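Local coordinates for endo-beta-mannanase (Rhizomucor miehei, PDB 4QP0), which probably hydrolyses internal beta-1,4-mannosidic linkages in mannans, galactomannans and glucomannans, as a secreted glycoside hydrolase family 5 enzyme built on a TIM barrel, at residues Ser73-Asn81 against Ser141-Arg152. Residues are numbered along the deposited sequence; the frame is centred on the assembly and turned at random.
Sequences SNKMVINDN and SFKEYISHVLNR
In this TIM-barrel hydrolase a two-stranded antiparallel hairpin is pinned to the outside of a barrel helix, and Ile78, Asp80 and His148 carry much of the join. Strand 75-78 runs nearly parallel to the 141-151 portion of helix 136-151, their axes 16° apart and 9.9 Å away at the closest, which brings alternate strand residues, Met76 and Ile78, onto successive turns of the helix. Ile78 is the apolar centre. Its CG2 sits over the middle of one face of the His148 imidazole, 3.9 Å from the ring centroid in a CH-pi contact, while CD1 lies against CB, CG and ND1 of the same residue and reaches the edge of the Tyr145 ring at CD1 (4.1 Å). Just past the strand, Asp80 meets that imidazole at its edge: His148 NE2 donates over 2.6 Å to the syn lone pair of Asp80 OD1, with carboxylate and ring nearly coplanar (13°). Packing on the face and a hydrogen bond in the plane thus together limit rotation of the imidazole. The same OD1 forms a salt bridge with Arg152 NH1 at 3.2 Å, and the nearby guanidinium, with the N-H donated by His148, would be expected to favour an ionised carboxylate. Arg152, just beyond the helix end, has CG anti to its own backbone N (chi1 -168°) and extends to NE, letting the guanidinium bridge Asp80 and, through NH2, Asp90 of helix 87-98. At the other end, Lys75 NZ makes a salt bridge to Glu144, lying 3.5 Å from each of OE1 and OE2, and Met76 CB rests on Ser141 OG (3.4 Å). Around this interface, Met76 also touches Tyr119 of helix 116-124 and Trp69 of the partner strand 67-70, while Tyr145 reaches inward, its OH hydrogen-bonded to the carbonyl of Leu56, just after barrel strand 51-55.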
ATOM      1  N   SER A  73      11.823 -27.813 -10.361  1.00 76.91           N
ATOM      2  CA  SER A  73      11.525 -27.211 -11.666  1.00 76.84           C
ATOM      3  C   SER A  73      12.399 -25.996 -12.031  1.00 75.94           C
ATOM      4  O   SER A  73      12.424 -25.580 -13.195  1.00 74.88           O
ATOM      5  CB  SER A  73      10.037 -26.827 -11.719  1.00 79.07           C
ATOM      6  OG  SER A  73       9.715 -26.105 -12.895  1.00 79.92           O
ATOM      7  N   ASN A  74      13.106 -25.444 -11.038  1.00 73.83           N
ATOM      8  CA  ASN A  74      13.915 -24.216 -11.185  1.00 70.10           C
ATOM      9  C   ASN A  74      13.081 -22.969 -11.493  1.00 66.18           C
ATOM     10  O   ASN A  74      13.586 -21.993 -12.052  1.00 62.39           O
ATOM     11  CB  ASN A  74      15.021 -24.387 -12.244  1.00 74.22           C
ATOM     12  CG  ASN A  74      15.964 -25.534 -11.931  1.00 77.39           C
ATOM     13  OD1 ASN A  74      16.429 -25.686 -10.797  1.00 77.84           O
ATOM     14  ND2 ASN A  74      16.263 -26.346 -12.946  1.00 78.18           N
ATOM     15  N   LYS A  75      11.808 -23.004 -11.107  1.00 63.91           N
ATOM     16  CA  LYS A  75      10.856 -21.975 -11.511  1.00 61.30           C
ATOM     17  C   LYS A  75      10.136 -21.342 -10.324  1.00 57.49           C
ATOM     18  O   LYS A  75       9.930 -21.980  -9.287  1.00 55.53           O
ATOM     19  CB  LYS A  75       9.838 -22.568 -12.504  1.00 63.44           C
ATOM     20  CG  LYS A  75       8.985 -21.551 -13.258  1.00 65.57           C
ATOM     21  CD  LYS A  75       9.804 -20.739 -14.251  1.00 66.70           C
ATOM     22  CE  LYS A  75       9.084 -19.457 -14.633  1.00 67.23           C
ATOM     23  NZ  LYS A  75       9.913 -18.597 -15.523  1.00 67.57           N
ATOM     24  N   MET A  76       9.776 -20.071 -10.481  1.00 54.45           N
ATOM     25  CA  MET A  76       8.869 -19.418  -9.550  1.00 49.28           C
ATOM     26  C   MET A  76       7.451 -19.770  -9.986  1.00 45.24           C
ATOM     27  O   MET A  76       6.985 -19.320 -11.034  1.00 43.26           O
ATOM     28  CB  MET A  76       9.084 -17.901  -9.535  1.00 48.66           C
ATOM     29  CG  MET A  76       8.346 -17.175  -8.414  1.00 48.26           C
ATOM     30  SD  MET A  76       8.852 -17.628  -6.739  1.00 46.08           S
ATOM     31  CE  MET A  76      10.421 -16.771  -6.614  1.00 47.18           C
ATOM     32  N   VAL A  77       6.784 -20.592  -9.181  1.00 42.93           N
ATOM     33  CA  VAL A  77       5.433 -21.057  -9.508  1.00 42.06           C
ATOM     34  C   VAL A  77       4.348 -20.289  -8.749  1.00 40.86           C
ATOM     35  O   VAL A  77       4.581 -19.810  -7.631  1.00 39.78           O
ATOM     36  CB  VAL A  77       5.277 -22.589  -9.329  1.00 40.84           C
ATOM     37  CG1 VAL A  77       6.253 -23.324 -10.238  1.00 41.32           C
ATOM     38  CG2 VAL A  77       5.468 -23.007  -7.879  1.00 41.01           C
ATOM     39  N   ILE A  78       3.176 -20.174  -9.376  1.00 40.75           N
ATOM     40  CA  ILE A  78       2.060 -19.379  -8.852  1.00 39.88           C
ATOM     41  C   ILE A  78       0.891 -20.281  -8.450  1.00 40.32           C
ATOM     42  O   ILE A  78       0.596 -21.260  -9.132  1.00 40.37           O
ATOM     43  CB  ILE A  78       1.593 -18.328  -9.888  1.00 39.21           C
ATOM     44  CG1 ILE A  78       2.739 -17.359 -10.225  1.00 38.67           C
ATOM     45  CG2 ILE A  78       0.364 -17.573  -9.387  1.00 39.02           C
ATOM     46  CD1 ILE A  78       2.499 -16.482 -11.439  1.00 37.38           C
ATOM     47  N   ASN A  79       0.222 -19.930  -7.352  1.00 41.04           N
ATOM     48  CA  ASN A  79      -0.854 -20.744  -6.782  1.00 40.11           C
ATOM     49  C   ASN A  79      -2.261 -20.243  -7.082  1.00 40.93           C
ATOM     50  O   ASN A  79      -2.737 -19.288  -6.460  1.00 41.91           O
ATOM     51  CB  ASN A  79      -0.666 -20.871  -5.267  1.00 38.80           C
ATOM     52  CG  ASN A  79      -1.649 -21.835  -4.629  1.00 39.13           C
ATOM     53  OD1 ASN A  79      -2.225 -22.695  -5.304  1.00 38.24           O
ATOM     54  ND2 ASN A  79      -1.843 -21.702  -3.314  1.00 37.65           N
ATOM     55  N   ASP A  80      -2.936 -20.923  -8.003  1.00 42.46           N
ATOM     56  CA  ASP A  80      -4.306 -20.575  -8.381  1.00 41.86           C
ATOM     57  C   ASP A  80      -5.362 -21.288  -7.536  1.00 42.40           C
ATOM     58  O   ASP A  80      -6.558 -21.147  -7.804  1.00 43.27           O
ATOM     59  CB  ASP A  80      -4.551 -20.889  -9.861  1.00 44.14           C
ATOM     60  CG  ASP A  80      -3.714 -20.026 -10.803  1.00 45.64           C
ATOM     61  OD1 ASP A  80      -3.745 -18.777 -10.682  1.00 45.21           O
ATOM     62  OD2 ASP A  80      -3.046 -20.606 -11.685  1.00 44.51           O
ATOM     63  N   ASN A  81      -4.938 -22.048  -6.526  1.00 41.03           N
ATOM     64  CA  ASN A  81      -5.878 -22.813  -5.697  1.00 40.87           C
ATOM     65  C   ASN A  81      -6.970 -21.951  -5.057  1.00 41.43           C
ATOM     66  O   ASN A  81      -6.725 -20.815  -4.648  1.00 40.97           O
ATOM     67  CB  ASN A  81      -5.151 -23.616  -4.612  1.00 40.12           C
ATOM     68  CG  ASN A  81      -6.083 -24.536  -3.840  1.00 39.02           C
ATOM     69  OD1 ASN A  81      -6.606 -24.175  -2.790  1.00 39.38           O
ATOM     70  ND2 ASN A  81      -6.308 -25.722  -4.372  1.00 40.39           N
ATOM     71  N   SER A 141      10.444 -12.288 -13.351  1.00 39.86           N
ATOM     72  CA  SER A 141       9.624 -13.088 -12.454  1.00 38.97           C
ATOM     73  C   SER A 141       8.576 -12.220 -11.759  1.00 39.54           C
ATOM     74  O   SER A 141       7.448 -12.668 -11.524  1.00 39.36           O
ATOM     75  CB  SER A 141      10.502 -13.795 -11.424  1.00 38.36           C
ATOM     76  OG  SER A 141       9.755 -14.716 -10.655  1.00 37.73           O
ATOM     77  N   PHE A 142       8.944 -10.982 -11.428  1.00 38.35           N
ATOM     78  CA  PHE A 142       7.984 -10.034 -10.874  1.00 38.46           C
ATOM     79  C   PHE A 142       6.963  -9.675 -11.947  1.00 39.04           C
ATOM     80  O   PHE A 142       5.760  -9.628 -11.674  1.00 38.58           O
ATOM     81  CB  PHE A 142       8.678  -8.787 -10.299  1.00 38.08           C
ATOM     82  CG  PHE A 142       7.761  -7.879  -9.496  1.00 37.81           C
ATOM     83  CD1 PHE A 142       6.627  -8.383  -8.840  1.00 37.14           C
ATOM     84  CD2 PHE A 142       8.047  -6.515  -9.375  1.00 36.88           C
ATOM     85  CE1 PHE A 142       5.792  -7.542  -8.109  1.00 37.05           C
ATOM     86  CE2 PHE A 142       7.214  -5.674  -8.637  1.00 36.17           C
ATOM     87  CZ  PHE A 142       6.088  -6.187  -8.006  1.00 36.30           C
ATOM     88  N   LYS A 143       7.444  -9.459 -13.170  1.00 38.87           N
ATOM     89  CA  LYS A 143       6.570  -9.145 -14.295  1.00 39.94           C
ATOM     90  C   LYS A 143       5.546 -10.250 -14.564  1.00 40.94           C
ATOM     91  O   LYS A 143       4.334  -9.994 -14.561  1.00 42.78           O
ATOM     92  CB  LYS A 143       7.383  -8.854 -15.550  1.00 40.55           C
ATOM     93  CG  LYS A 143       7.956  -7.451 -15.600  1.00 40.51           C
ATOM     94  CD  LYS A 143       8.831  -7.281 -16.832  1.00 40.81           C
ATOM     95  CE  LYS A 143       9.340  -5.851 -16.942  1.00 41.10           C
ATOM     96  NZ  LYS A 143      10.221  -5.675 -18.128  1.00 38.47           N
ATOM     97  N   GLU A 144       6.023 -11.475 -14.772  1.00 40.35           N
ATOM     98  CA  GLU A 144       5.121 -12.598 -15.030  1.00 41.15           C
ATOM     99  C   GLU A 144       4.068 -12.769 -13.921  1.00 38.83           C
ATOM    100  O   GLU A 144       2.938 -13.166 -14.201  1.00 38.59           O
ATOM    101  CB  GLU A 144       5.889 -13.901 -15.317  1.00 44.47           C
ATOM    102  CG  GLU A 144       6.624 -14.520 -14.131  1.00 48.64           C
ATOM    103  CD  GLU A 144       7.361 -15.818 -14.468  1.00 51.79           C
ATOM    104  OE1 GLU A 144       8.103 -16.330 -13.590  1.00 53.49           O
ATOM    105  OE2 GLU A 144       7.200 -16.330 -15.602  1.00 51.83           O
ATOM    106  N   TYR A 145       4.433 -12.438 -12.681  1.00 36.52           N
ATOM    107  CA  TYR A 145       3.487 -12.464 -11.563  1.00 33.88           C
ATOM    108  C   TYR A 145       2.434 -11.373 -11.728  1.00 34.00           C
ATOM    109  O   TYR A 145       1.232 -11.638 -11.592  1.00 33.16           O
ATOM    110  CB  TYR A 145       4.203 -12.320 -10.219  1.00 32.62           C
ATOM    111  CG  TYR A 145       3.272 -12.307  -9.019  1.00 33.40           C
ATOM    112  CD1 TYR A 145       2.629 -13.473  -8.600  1.00 34.12           C
ATOM    113  CD2 TYR A 145       3.030 -11.132  -8.306  1.00 32.86           C
ATOM    114  CE1 TYR A 145       1.784 -13.477  -7.501  1.00 34.24           C
ATOM    115  CE2 TYR A 145       2.173 -11.121  -7.204  1.00 34.10           C
ATOM    116  CZ  TYR A 145       1.554 -12.295  -6.803  1.00 34.34           C
ATOM    117  OH  TYR A 145       0.705 -12.306  -5.716  1.00 32.70           O
ATOM    118  N   ILE A 146       2.897 -10.158 -12.033  1.00 33.12           N
ATOM    119  CA  ILE A 146       2.019  -9.011 -12.267  1.00 32.80           C
ATOM    120  C   ILE A 146       1.028  -9.333 -13.381  1.00 33.50           C
ATOM    121  O   ILE A 146      -0.179  -9.169 -13.202  1.00 36.15           O
ATOM    122  CB  ILE A 146       2.829  -7.728 -12.565  1.00 31.76           C
ATOM    123  CG1 ILE A 146       3.404  -7.168 -11.268  1.00 31.95           C
ATOM    124  CG2 ILE A 146       1.989  -6.670 -13.275  1.00 30.13           C
ATOM    125  CD1 ILE A 146       4.504  -6.147 -11.473  1.00 33.40           C
ATOM    126  N   SER A 147       1.539  -9.822 -14.507  1.00 34.77           N
ATOM    127  CA  SER A 147       0.706 -10.253 -15.632  1.00 34.71           C
ATOM    128  C   SER A 147      -0.361 -11.247 -15.201  1.00 33.90           C
ATOM    129  O   SER A 147      -1.516 -11.116 -15.579  1.00 35.07           O
ATOM    130  CB  SER A 147       1.568 -10.883 -16.728  1.00 35.19           C
ATOM    131  OG  SER A 147       0.770 -11.638 -17.630  1.00 36.52           O
ATOM    132  N   HIS A 148       0.039 -12.240 -14.415  1.00 33.59           N
ATOM    133  CA  HIS A 148      -0.867 -13.279 -13.952  1.00 32.57           C
ATOM    134  C   HIS A 148      -1.969 -12.710 -13.097  1.00 32.45           C
ATOM    135  O   HIS A 148      -3.141 -13.051 -13.271  1.00 33.16           O
ATOM    136  CB  HIS A 148      -0.079 -14.327 -13.178  1.00 33.17           C
ATOM    137  CG  HIS A 148      -0.874 -15.557 -12.838  1.00 33.38           C
ATOM    138  ND1 HIS A 148      -0.659 -16.742 -13.433  1.00 32.88           N
ATOM    139  CD2 HIS A 148      -1.912 -15.751 -11.936  1.00 33.67           C
ATOM    140  CE1 HIS A 148      -1.512 -17.651 -12.938  1.00 33.00           C
ATOM    141  NE2 HIS A 148      -2.283 -17.042 -12.024  1.00 34.75           N
ATOM    142  N   VAL A 149      -1.603 -11.828 -12.172  1.00 31.66           N
ATOM    143  CA  VAL A 149      -2.564 -11.251 -11.239  1.00 30.64           C
ATOM    144  C   VAL A 149      -3.555 -10.352 -11.972  1.00 31.55           C
ATOM    145  O   VAL A 149      -4.766 -10.498 -11.794  1.00 31.06           O
ATOM    146  CB  VAL A 149      -1.871 -10.489 -10.092  1.00 29.30           C
ATOM    147  CG1 VAL A 149      -2.895  -9.739  -9.246  1.00 28.75           C
ATOM    148  CG2 VAL A 149      -1.086 -11.456  -9.224  1.00 28.78           C
ATOM    149  N   LEU A 150      -3.045  -9.454 -12.818  1.00 32.41           N
ATOM    150  CA  LEU A 150      -3.909  -8.529 -13.570  1.00 32.95           C
ATOM    151  C   LEU A 150      -4.830  -9.247 -14.564  1.00 33.16           C
ATOM    152  O   LEU A 150      -5.955  -8.797 -14.807  1.00 31.41           O
ATOM    153  CB  LEU A 150      -3.090  -7.467 -14.318  1.00 32.11           C
ATOM    154  CG  LEU A 150      -2.022  -6.606 -13.634  1.00 32.63           C
ATOM    155  CD1 LEU A 150      -1.675  -5.417 -14.515  1.00 31.96           C
ATOM    156  CD2 LEU A 150      -2.442  -6.131 -12.262  1.00 30.96           C
ATOM    157  N   ASN A 151      -4.337 -10.348 -15.136  1.00 33.10           N
ATOM    158  CA  ASN A 151      -5.091 -11.123 -16.123  1.00 35.41           C
ATOM    159  C   ASN A 151      -6.077 -12.125 -15.527  1.00 36.17           C
ATOM    160  O   ASN A 151      -7.018 -12.541 -16.203  1.00 39.21           O
ATOM    161  CB  ASN A 151      -4.145 -11.840 -17.094  1.00 36.64           C
ATOM    162  CG  ASN A 151      -3.570 -10.908 -18.141  1.00 37.49           C
ATOM    163  OD1 ASN A 151      -4.307 -10.196 -18.826  1.00 38.94           O
ATOM    164  ND2 ASN A 151      -2.251 -10.908 -18.273  1.00 36.20           N
ATOM    165  N   ARG A 152      -5.867 -12.506 -14.268  1.00 35.24           N
ATOM    166  CA  ARG A 152      -6.702 -13.510 -13.626  1.00 33.52           C
ATOM    167  C   ARG A 152      -8.183 -13.191 -13.755  1.00 32.80           C
ATOM    168  O   ARG A 152      -8.601 -12.068 -13.496  1.00 33.39           O
ATOM    169  CB  ARG A 152      -6.340 -13.673 -12.147  1.00 33.71           C
ATOM    170  CG  ARG A 152      -6.978 -14.902 -11.520  1.00 33.62           C
ATOM    171  CD  ARG A 152      -6.845 -14.958 -10.007  1.00 34.55           C
ATOM    172  NE  ARG A 152      -7.840 -15.862  -9.414  1.00 34.35           N
ATOM    173  CZ  ARG A 152      -7.769 -17.195  -9.438  1.00 33.68           C
ATOM    174  NH1 ARG A 152      -6.753 -17.815 -10.024  1.00 33.32           N
ATOM    175  NH2 ARG A 152      -8.723 -17.911  -8.871  1.00 32.87           N
TER